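Local coordinates for low temperature requirement C protein (Listeria monocytogenes, PDB 1Y9I) that probably removes the phosphate from phosphatidylglycerophosphate and binds a magnesium ion and a calcium ion in its helical fold, at residues R21-D26 and T141-I146; E53-K58 and A152-R157; Q62-T67 and A102-N107; P125-K130 and D145-I150. One frame throughout, in Å; residues are numbered along the deposited sequence.

Contact 1: residues R21-D26 and T141-I146; sequences RGVEID and TFLDDI. With MG (magnesium ion), chain F.
Leu143 touches Arg21 and Val23 with a single methyl. Its CD2 lies 3.6 Å from CB of Arg21 and 4.0 Å from CG2 of Val23. Leu143 holds CG anti to its backbone N (chi1 -176°), which sends its branched end toward these two residues. The side chains of Val23 and Leu143 run alongside each other, pointing opposite ways. Only the base of Arg21 takes part. Its chain bends at chi2 and chi3, and the guanidinium ends in a salt bridge with Glu76. Behind these side chains, Gly22 has positive phi and closes helix 9-20 with a Schellman motif. Glu24 is the N-cap of helix 25-36.

Leu143 lies in sequence between the metal ligands Thr141 and Asp144, but its side chain points to segment 21-26. Thr141 O binds the magnesium ion at 2.0 Å and lies across the metal from water 2. Asp145 OD2 binds the magnesium ion at 2.1 Å, across from water 1. Asp144 OD1 is a longer ligand, 2.5 Å from the magnesium ion. OD2 of Asp144 accepts a hydrogen bond from water 1 at 2.5 Å, so this carboxylate holds both the metal and its water. Asp98 supplies the sixth ligand. In the second shell, Asp72 accepts hydrogen bonds from the backbone N of Phe142 and Leu143. This is consistent with Asp72 holding the backbone that carries the ligands. With Asp98, the aspartates at the start of the helix and the preceding Thr141 carbonyl form the magnesium half of the binuclear site of this phosphatidylglycerophosphatase A family protein.

Contact 2: residues E53-K58 and A152-R157; sequences EHVLRK and AAAASR
NH1 of Arg157 is hydrogen-bonded to Asn51 OD1, and this anchors a guanidinium that lies flat on the ring of His54. The two planes are 2° apart and their centres are 3.6 Å apart. Arg157 CZ sits 3.4 Å from His54 ND1. NH2 reaches further over the ring and is 3.4 Å from His54 CE1. Arg157 gets there with an extended chain: CG is anti to the backbone N (chi1 -179°), and the chain stays straight to NE. NE itself ends up 3.5 Å from His54 CB.

The opposite face of the His54 ring has a second arginine. NH1 of Arg57 lies 3.1 Å above that plane, offset toward the rim. The Arg57 group does not stack; it turns its edge to the ring. His54 ND1 makes a weak hydrogen bond to Gln50 O. The imidazole is thus sandwiched between two cationic groups, which would be expected to disfavour its own protonation. Arg57 NH1 and Arg157 NH2 are 6.8 Å apart.

Deeper in, the contact becomes apolar. Val55 points at the 152-157 helix and sets CG2 3.6 Å from Ala154 N. The same methyl also touches the CB atoms of Ala153 and Ala154. These small side chains let the backbones come close, with the CA atoms of Val55 and Ala154 6.1 Å apart. Ala154 also meets Val32 of helix 25-36. The whole is a close helix-helix packing in an all-helical bundle, an alanine-rich face inside and a stacked arginine-histidine pair at the margin.

Contact 3: residues Q62-T67 and A102-N107; sequences QNAVLT and ALSIVN
Ala64 meets Ile105 through apolar contact, with Ser104 beside it. CB of Ala64 lies 3.7 Å from CG1 of Ile105. CD1 of Ile105 is close behind, 3.9 Å from the same CB. Ile105 keeps CG1 anti to its carbonyl carbon (chi1 -69°), which lays that branch alongside the Ala64 methyl. The helices come close here: the CA atoms of Ala64 and Ala102 are 7.0 Å apart.

Each hydroxyl bonds a carbonyl of its own helix. Ser104 OG touches Ala64 CB at 3.8 Å, but its hydrogen bond is to Leu101 O, one turn back. Thr67 OG1 donates to Asn63 O at 2.8 Å, tilted 29° from the carbonyl plane. Thr67 N reaches the same oxygen from the opposite face, so two donors grip Asn63 O.

A third group of contacts belongs to the tetramer. Thr67 OG1 is also hydrogen-bonded to Tyr95 OH of a second subunit, and Ser104 packs on Ile100 of that subunit. Leu103 packs on Phe114 of a third. Within the chain, Ile105 and Val106 rest on Ala149 of helix 143-160.

The chemistry implies that shape, not polarity, joins these two helices. One alanine methyl fits against an isoleucine branch, while the buried hydroxyls turn to carbonyls of their own helices and Thr67 OG1 has a further partner in a second subunit.

Contact 4: residues P125-K130 and D145-I150; sequences PGILAK and DIVGAI. With MG (magnesium ion), chain F.
No aromatic ring or side-chain amide takes part where Leu128 meets Val147; the flat side-chain group of the segments is the carboxylate of Asp145, which starts away from the 125-130 segment and binds the magnesium ion. The contact itself is made by aliphatic methyl groups. CD2 of Leu128 lies 3.7 Å from CG1 of Val147. It is also 3.9 Å from CB of the same valine. The two side chains lie side by side and head in opposing directions. Ile127 comes in across Val147, at about a right angle, and places CG2 4.0 Å from CG1. Val147 sets CG1 anti to its backbone N (chi1 175°), which makes this one methyl serve both partners.

Leu128 also reaches the helix backbone at Gly148, where CD2 is 4.1 Å from the glycine N. Before the turn, Gly126 adopts positive phi. The short helix 127-130 then begins, with Leu128 N bonded to Pro125 O at 3.1 Å. Ile120 of helix 114-123 also packs on Leu128, and Leu31 of helix 25-36 on Val147. This is a short, weakly bonded helix packed against the side of helix 143-160, just beyond its metal ligands in the helical bundle.

In the fold
Helix 143-160 runs through contacts 1, 2 and 4, and its side chains also touch contact 3. Contacts 1 and 4 share Asp145 and Ile146; their centres are 6 Å apart and both reach the magnesium ion. Contact 3 lies further off, with the side chain of Ile105 about 11 Å from that ion. It still touches the site's helix, where Ala102 CB packs 3.4 Å from Asp145 CB. Contact 2 is toward the far end of the helix, its centre 14 Å from that of contact 1. Ile25 CD1 and Leu56 CD1 join those two at 3.4 Å. Gln62 NE2 probably hydrogen-bonds Leu56 O, linking contacts 2 and 3.

Contact 1: residues R21-D26 and T141-I146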
# COMPACT_ATOMS: atom_id res chain seq x y z
N ARG A 21 13.61 -24.23 -2.81
CA ARG A 21 13.83 -23.38 -3.97
C ARG A 21 15.28 -22.87 -4.02
O ARG A 21 15.66 -22.15 -4.94
CB ARG A 21 12.85 -22.20 -3.96
CG ARG A 21 11.39 -22.63 -4.08
CD ARG A 21 11.14 -23.42 -5.37
NE ARG A 21 11.11 -22.56 -6.55
CZ ARG A 21 11.05 -23.00 -7.80
NH1 ARG A 21 11.03 -24.30 -8.05
NH2 ARG A 21 11.01 -22.13 -8.80
N GLY A 22 16.07 -23.26 -3.03
CA GLY A 22 17.47 -22.87 -3.00
C GLY A 22 17.85 -21.68 -2.14
O GLY A 22 18.96 -21.17 -2.26
N VAL A 23 16.95 -21.25 -1.26
CA VAL A 23 17.24 -20.10 -0.40
C VAL A 23 17.35 -20.51 1.06
O VAL A 23 16.38 -20.98 1.67
CB VAL A 23 16.15 -19.02 -0.54
CG1 VAL A 23 16.54 -17.78 0.26
CG2 VAL A 23 15.97 -18.66 -2.01
N GLU A 24 18.53 -20.33 1.63
CA GLU A 24 18.76 -20.68 3.03
C GLU A 24 18.65 -19.41 3.87
O GLU A 24 18.81 -18.30 3.36
CB GLU A 24 20.17 -21.27 3.20
CG GLU A 24 20.45 -22.54 2.39
CD GLU A 24 19.70 -23.76 2.90
OE1 GLU A 24 19.38 -23.80 4.11
OE2 GLU A 24 19.45 -24.69 2.11
N ILE A 25 18.38 -19.58 5.16
CA ILE A 25 18.25 -18.46 6.08
C ILE A 25 19.46 -17.53 6.00
O ILE A 25 19.31 -16.31 5.95
CB ILE A 25 18.10 -18.95 7.54
CG1 ILE A 25 16.84 -19.81 7.68
CG2 ILE A 25 18.05 -17.76 8.50
CD1 ILE A 25 15.55 -19.12 7.26
N ASP A 26 20.65 -18.11 5.99
CA ASP A 26 21.89 -17.34 5.92
C ASP A 26 22.01 -16.50 4.65
O ASP A 26 22.65 -15.44 4.67
CB ASP A 26 23.10 -18.27 6.04
CG ASP A 26 23.48 -18.55 7.48
OD1 ASP A 26 22.57 -18.67 8.33
OD2 ASP A 26 24.69 -18.66 7.78
N THR A 141 10.16 -15.41 -10.61
CA THR A 141 9.46 -14.15 -10.75
C THR A 141 8.93 -13.63 -9.41
O THR A 141 9.05 -12.44 -9.10
CB THR A 141 8.31 -14.31 -11.75
OG1 THR A 141 8.86 -14.66 -13.03
CG2 THR A 141 7.51 -13.02 -11.87
N PHE A 142 8.36 -14.52 -8.61
CA PHE A 142 7.83 -14.12 -7.31
C PHE A 142 8.85 -14.27 -6.19
O PHE A 142 8.89 -13.45 -5.27
CB PHE A 142 6.60 -14.96 -6.97
CG PHE A 142 5.37 -14.53 -7.70
CD1 PHE A 142 4.52 -13.59 -7.14
CD2 PHE A 142 5.10 -15.03 -8.97
CE1 PHE A 142 3.40 -13.14 -7.85
CE2 PHE A 142 3.98 -14.58 -9.69
CZ PHE A 142 3.14 -13.64 -9.12
N LEU A 143 9.68 -15.30 -6.27
CA LEU A 143 10.66 -15.54 -5.23
C LEU A 143 11.72 -14.44 -5.08
O LEU A 143 12.15 -14.16 -3.95
CB LEU A 143 11.35 -16.89 -5.44
CG LEU A 143 12.35 -17.27 -4.34
CD1 LEU A 143 11.66 -17.23 -2.98
CD2 LEU A 143 12.90 -18.67 -4.61
N ASP A 144 12.15 -13.82 -6.17
CA ASP A 144 13.15 -12.77 -6.02
C ASP A 144 12.62 -11.62 -5.16
O ASP A 144 13.33 -11.11 -4.29
CB ASP A 144 13.67 -12.24 -7.38
CG ASP A 144 12.57 -11.90 -8.36
OD1 ASP A 144 11.42 -11.64 -7.94
OD2 ASP A 144 12.87 -11.88 -9.58
N ASP A 145 11.36 -11.22 -5.40
CA ASP A 145 10.74 -10.15 -4.62
C ASP A 145 10.55 -10.59 -3.17
O ASP A 145 10.76 -9.81 -2.24
CB ASP A 145 9.35 -9.80 -5.17
CG ASP A 145 9.40 -9.35 -6.61
OD1 ASP A 145 9.83 -8.21 -6.86
OD2 ASP A 145 9.00 -10.14 -7.48
N ILE A 146 10.14 -11.84 -2.99
CA ILE A 146 9.92 -12.38 -1.66
C ILE A 146 11.19 -12.32 -0.80
O ILE A 146 11.16 -11.88 0.35
CB ILE A 146 9.42 -13.85 -1.74
CG1 ILE A 146 7.96 -13.86 -2.22
CG2 ILE A 146 9.57 -14.54 -0.40
CD1 ILE A 146 7.41 -15.26 -2.53
MG MG F . 9.75 -10.57 -9.44
O HOH W 1 10.97 -10.94 -10.95
O HOH W 2 10.62 -8.71 -9.14

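Contact 2: residues E53-K58 and A152-R157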
# COMPACT_ATOMS: atom_id res chain seq x y z
N GLU A 53 14.63 -14.75 11.09
CA GLU A 53 13.80 -15.77 11.72
C GLU A 53 12.50 -15.18 12.23
O GLU A 53 11.43 -15.77 12.06
CB GLU A 53 14.56 -16.43 12.89
CG GLU A 53 15.73 -17.32 12.47
CD GLU A 53 15.28 -18.60 11.78
OE1 GLU A 53 14.06 -18.83 11.67
OE2 GLU A 53 16.15 -19.38 11.34
N HIS A 54 12.58 -14.00 12.85
CA HIS A 54 11.39 -13.34 13.37
C HIS A 54 10.39 -12.98 12.27
O HIS A 54 9.18 -13.09 12.47
CB HIS A 54 11.76 -12.07 14.14
CG HIS A 54 12.16 -12.31 15.56
ND1 HIS A 54 13.45 -12.13 16.01
CD2 HIS A 54 11.44 -12.71 16.63
CE1 HIS A 54 13.51 -12.40 17.30
NE2 HIS A 54 12.30 -12.76 17.70
N VAL A 55 10.90 -12.56 11.12
CA VAL A 55 10.03 -12.21 10.01
C VAL A 55 9.29 -13.46 9.50
O VAL A 55 8.08 -13.42 9.25
CB VAL A 55 10.84 -11.58 8.85
CG1 VAL A 55 9.96 -11.38 7.62
CG2 VAL A 55 11.40 -10.23 9.30
N LEU A 56 10.02 -14.56 9.35
CA LEU A 56 9.42 -15.80 8.86
C LEU A 56 8.37 -16.40 9.80
O LEU A 56 7.62 -17.28 9.40
CB LEU A 56 10.51 -16.83 8.55
CG LEU A 56 11.43 -16.45 7.38
CD1 LEU A 56 12.50 -17.51 7.21
CD2 LEU A 56 10.61 -16.32 6.11
N ARG A 57 8.31 -15.91 11.04
CA ARG A 57 7.32 -16.41 11.99
C ARG A 57 5.99 -15.69 11.81
O ARG A 57 4.99 -16.06 12.42
CB ARG A 57 7.80 -16.23 13.44
CG ARG A 57 9.05 -17.01 13.79
CD ARG A 57 9.24 -17.09 15.30
NE ARG A 57 10.51 -17.71 15.65
CZ ARG A 57 11.65 -17.04 15.80
NH1 ARG A 57 11.69 -15.73 15.64
NH2 ARG A 57 12.76 -17.70 16.11
N LYS A 58 5.98 -14.65 10.98
CA LYS A 58 4.77 -13.87 10.74
C LYS A 58 3.85 -14.58 9.75
O LYS A 58 4.26 -14.93 8.65
CB LYS A 58 5.13 -12.49 10.19
CG LYS A 58 5.85 -11.59 11.17
CD LYS A 58 4.94 -11.14 12.29
CE LYS A 58 5.63 -10.12 13.18
NZ LYS A 58 4.70 -9.56 14.20
N ALA A 152 14.41 -6.82 3.61
CA ALA A 152 14.04 -5.45 3.95
C ALA A 152 13.21 -5.40 5.24
O ALA A 152 13.38 -4.50 6.06
CB ALA A 152 13.25 -4.82 2.80
N ALA A 153 12.31 -6.36 5.40
CA ALA A 153 11.48 -6.40 6.60
C ALA A 153 12.38 -6.68 7.81
O ALA A 153 12.22 -6.05 8.86
CB ALA A 153 10.42 -7.49 6.48
N ALA A 154 13.32 -7.61 7.64
CA ALA A 154 14.25 -7.97 8.71
C ALA A 154 15.13 -6.78 9.05
O ALA A 154 15.43 -6.54 10.22
CB ALA A 154 15.11 -9.17 8.27
N ALA A 155 15.56 -6.03 8.03
CA ALA A 155 16.39 -4.85 8.25
C ALA A 155 15.61 -3.79 9.03
O ALA A 155 16.17 -3.05 9.85
CB ALA A 155 16.86 -4.26 6.92
N SER A 156 14.31 -3.72 8.78
CA SER A 156 13.44 -2.76 9.46
C SER A 156 13.27 -3.15 10.93
O SER A 156 13.33 -2.31 11.83
CB SER A 156 12.08 -2.70 8.77
OG SER A 156 11.17 -1.93 9.53
N ARG A 157 13.06 -4.44 11.18
CA ARG A 157 12.91 -4.90 12.56
C ARG A 157 14.19 -4.57 13.33
O ARG A 157 14.15 -4.14 14.48
CB ARG A 157 12.63 -6.40 12.61
CG ARG A 157 12.43 -6.92 14.04
CD ARG A 157 12.14 -8.41 14.09
NE ARG A 157 11.80 -8.83 15.45
CZ ARG A 157 12.66 -8.85 16.46
NH1 ARG A 157 13.92 -8.48 16.28
NH2 ARG A 157 12.25 -9.23 17.67

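Contact 3: residues Q62-T67 and A102-N107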
# COMPACT_ATOMS: atom_id res chain seq x y z
N GLN A 62 4.24 -15.75 5.78
CA GLN A 62 4.09 -17.13 5.34
C GLN A 62 3.09 -17.27 4.19
O GLN A 62 3.32 -18.00 3.23
CB GLN A 62 3.68 -17.99 6.53
CG GLN A 62 4.76 -18.04 7.60
CD GLN A 62 4.21 -18.42 8.95
OE1 GLN A 62 3.07 -18.88 9.05
NE2 GLN A 62 5.02 -18.25 10.00
N ASN A 63 1.98 -16.54 4.29
CA ASN A 63 0.95 -16.59 3.25
C ASN A 63 1.51 -16.11 1.92
O ASN A 63 1.22 -16.70 0.88
CB ASN A 63 -0.26 -15.73 3.65
CG ASN A 63 -1.09 -16.36 4.75
OD1 ASN A 63 -1.18 -17.58 4.84
ND2 ASN A 63 -1.71 -15.53 5.59
N ALA A 64 2.31 -15.05 1.95
CA ALA A 64 2.89 -14.50 0.74
C ALA A 64 3.95 -15.44 0.16
O ALA A 64 4.02 -15.61 -1.05
CB ALA A 64 3.51 -13.13 1.02
N VAL A 65 4.76 -16.05 1.02
CA VAL A 65 5.79 -16.98 0.57
C VAL A 65 5.16 -18.15 -0.19
O VAL A 65 5.60 -18.50 -1.29
CB VAL A 65 6.62 -17.52 1.76
CG1 VAL A 65 7.50 -18.69 1.30
CG2 VAL A 65 7.50 -16.42 2.35
N LEU A 66 4.12 -18.75 0.38
CA LEU A 66 3.45 -19.88 -0.26
C LEU A 66 2.77 -19.50 -1.56
O LEU A 66 2.91 -20.20 -2.57
CB LEU A 66 2.41 -20.51 0.68
CG LEU A 66 2.91 -21.68 1.53
CD1 LEU A 66 4.08 -21.23 2.37
CD2 LEU A 66 1.78 -22.19 2.42
N THR A 67 2.04 -18.40 -1.55
CA THR A 67 1.34 -17.98 -2.75
C THR A 67 2.31 -17.67 -3.89
O THR A 67 2.12 -18.13 -5.01
CB THR A 67 0.44 -16.76 -2.46
OG1 THR A 67 -0.44 -17.07 -1.37
CG2 THR A 67 -0.40 -16.40 -3.67
N ALA A 102 5.05 -9.05 -2.54
CA ALA A 102 6.23 -8.86 -1.70
C ALA A 102 6.13 -7.63 -0.79
O ALA A 102 6.68 -7.61 0.31
CB ALA A 102 7.47 -8.77 -2.56
N LEU A 103 5.43 -6.60 -1.24
CA LEU A 103 5.30 -5.41 -0.41
C LEU A 103 4.55 -5.75 0.87
O LEU A 103 4.75 -5.12 1.91
CB LEU A 103 4.58 -4.28 -1.15
CG LEU A 103 4.60 -2.94 -0.42
CD1 LEU A 103 6.01 -2.37 -0.47
CD2 LEU A 103 3.62 -1.96 -1.06
N SER A 104 3.69 -6.77 0.81
CA SER A 104 2.92 -7.17 1.99
C SER A 104 3.86 -7.76 3.05
O SER A 104 3.56 -7.73 4.25
CB SER A 104 1.84 -8.19 1.61
OG SER A 104 2.40 -9.47 1.33
N ILE A 105 4.99 -8.29 2.60
CA ILE A 105 5.98 -8.85 3.51
C ILE A 105 6.70 -7.67 4.16
O ILE A 105 6.89 -7.63 5.37
CB ILE A 105 7.01 -9.73 2.76
CG1 ILE A 105 6.32 -11.00 2.24
CG2 ILE A 105 8.18 -10.07 3.67
CD1 ILE A 105 7.23 -11.88 1.38
N VAL A 106 7.09 -6.70 3.34
CA VAL A 106 7.77 -5.52 3.86
C VAL A 106 6.91 -4.81 4.90
O VAL A 106 7.40 -4.40 5.97
CB VAL A 106 8.07 -4.51 2.73
CG1 VAL A 106 8.73 -3.26 3.31
CG2 VAL A 106 8.97 -5.15 1.69
N ASN A 107 5.63 -4.65 4.58
CA ASN A 107 4.71 -3.95 5.46
C ASN A 107 4.58 -4.48 6.88
O ASN A 107 4.15 -3.73 7.77
CB ASN A 107 3.33 -3.88 4.82
CG ASN A 107 3.13 -2.59 4.05
OD1 ASN A 107 2.49 -2.57 3.00
ND2 ASN A 107 3.67 -1.50 4.59

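Contact 4: residues P125-K130 and D145-I150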
# COMPACT_ATOMS: atom_id res chain seq x y z
N PRO A 125 22.27 -8.23 -4.78
CA PRO A 125 23.51 -8.83 -4.28
C PRO A 125 23.30 -10.27 -3.82
O PRO A 125 22.16 -10.73 -3.67
CB PRO A 125 23.88 -7.91 -3.13
CG PRO A 125 22.54 -7.59 -2.55
CD PRO A 125 21.71 -7.29 -3.80
N GLY A 126 24.39 -10.99 -3.60
CA GLY A 126 24.31 -12.36 -3.13
C GLY A 126 23.31 -13.29 -3.80
O GLY A 126 23.27 -13.39 -5.03
N ILE A 127 22.51 -13.96 -2.98
CA ILE A 127 21.51 -14.91 -3.46
C ILE A 127 20.56 -14.34 -4.51
O ILE A 127 20.06 -15.06 -5.37
CB ILE A 127 20.69 -15.49 -2.28
CG1 ILE A 127 19.77 -16.62 -2.77
CG2 ILE A 127 19.86 -14.39 -1.64
CD1 ILE A 127 20.51 -17.84 -3.27
N LEU A 128 20.30 -13.03 -4.45
CA LEU A 128 19.40 -12.43 -5.43
C LEU A 128 19.95 -12.54 -6.84
O LEU A 128 19.19 -12.56 -7.81
CB LEU A 128 19.11 -10.97 -5.07
CG LEU A 128 18.33 -10.79 -3.76
CD1 LEU A 128 18.10 -9.31 -3.49
CD2 LEU A 128 17.00 -11.53 -3.85
N ALA A 129 21.27 -12.61 -6.97
CA ALA A 129 21.89 -12.74 -8.28
C ALA A 129 21.60 -14.14 -8.84
O ALA A 129 21.37 -14.31 -10.04
CB ALA A 129 23.39 -12.50 -8.19
N LYS A 130 21.61 -15.14 -7.96
CA LYS A 130 21.36 -16.51 -8.37
C LYS A 130 19.90 -16.74 -8.79
O LYS A 130 19.61 -17.64 -9.57
CB LYS A 130 21.74 -17.47 -7.24
CG LYS A 130 23.19 -17.36 -6.80
CD LYS A 130 23.53 -18.34 -5.69
CE LYS A 130 23.49 -19.79 -6.16
NZ LYS A 130 23.78 -20.75 -5.06
N ASP A 145 11.36 -11.22 -5.40
CA ASP A 145 10.74 -10.15 -4.62
C ASP A 145 10.55 -10.59 -3.17
O ASP A 145 10.76 -9.81 -2.24
CB ASP A 145 9.35 -9.80 -5.17
CG ASP A 145 9.40 -9.35 -6.61
OD1 ASP A 145 9.83 -8.21 -6.86
OD2 ASP A 145 9.00 -10.14 -7.48
N ILE A 146 10.14 -11.84 -2.99
CA ILE A 146 9.92 -12.38 -1.66
C ILE A 146 11.19 -12.32 -0.80
O ILE A 146 11.16 -11.88 0.35
CB ILE A 146 9.42 -13.85 -1.74
CG1 ILE A 146 7.96 -13.86 -2.22
CG2 ILE A 146 9.57 -14.54 -0.40
CD1 ILE A 146 7.41 -15.26 -2.53
N VAL A 147 12.31 -12.76 -1.38
CA VAL A 147 13.58 -12.76 -0.67
C VAL A 147 14.02 -11.34 -0.36
O VAL A 147 14.44 -11.05 0.76
CB VAL A 147 14.65 -13.50 -1.50
CG1 VAL A 147 16.02 -13.40 -0.83
CG2 VAL A 147 14.24 -14.96 -1.65
N GLY A 148 13.93 -10.45 -1.34
CA GLY A 148 14.31 -9.07 -1.11
C GLY A 148 13.44 -8.44 -0.03
O GLY A 148 13.92 -7.68 0.81
N ALA A 149 12.15 -8.77 -0.04
CA ALA A 149 11.21 -8.22 0.94
C ALA A 149 11.47 -8.75 2.35
O ALA A 149 11.34 -8.01 3.33
CB ALA A 149 9.78 -8.53 0.52
N ILE A 150 11.80 -10.03 2.47
CA ILE A 150 12.08 -10.59 3.78
C ILE A 150 13.32 -9.89 4.35
O ILE A 150 13.37 -9.58 5.53
CB ILE A 150 12.34 -12.12 3.70
CG1 ILE A 150 11.02 -12.85 3.41
CG2 ILE A 150 12.91 -12.63 5.03
CD1 ILE A 150 11.19 -14.31 3.01
MG MG F . 9.75 -10.57 -9.44
O HOH W 2 10.62 -8.71 -9.14
O HOH W 1 10.97 -10.94 -10.95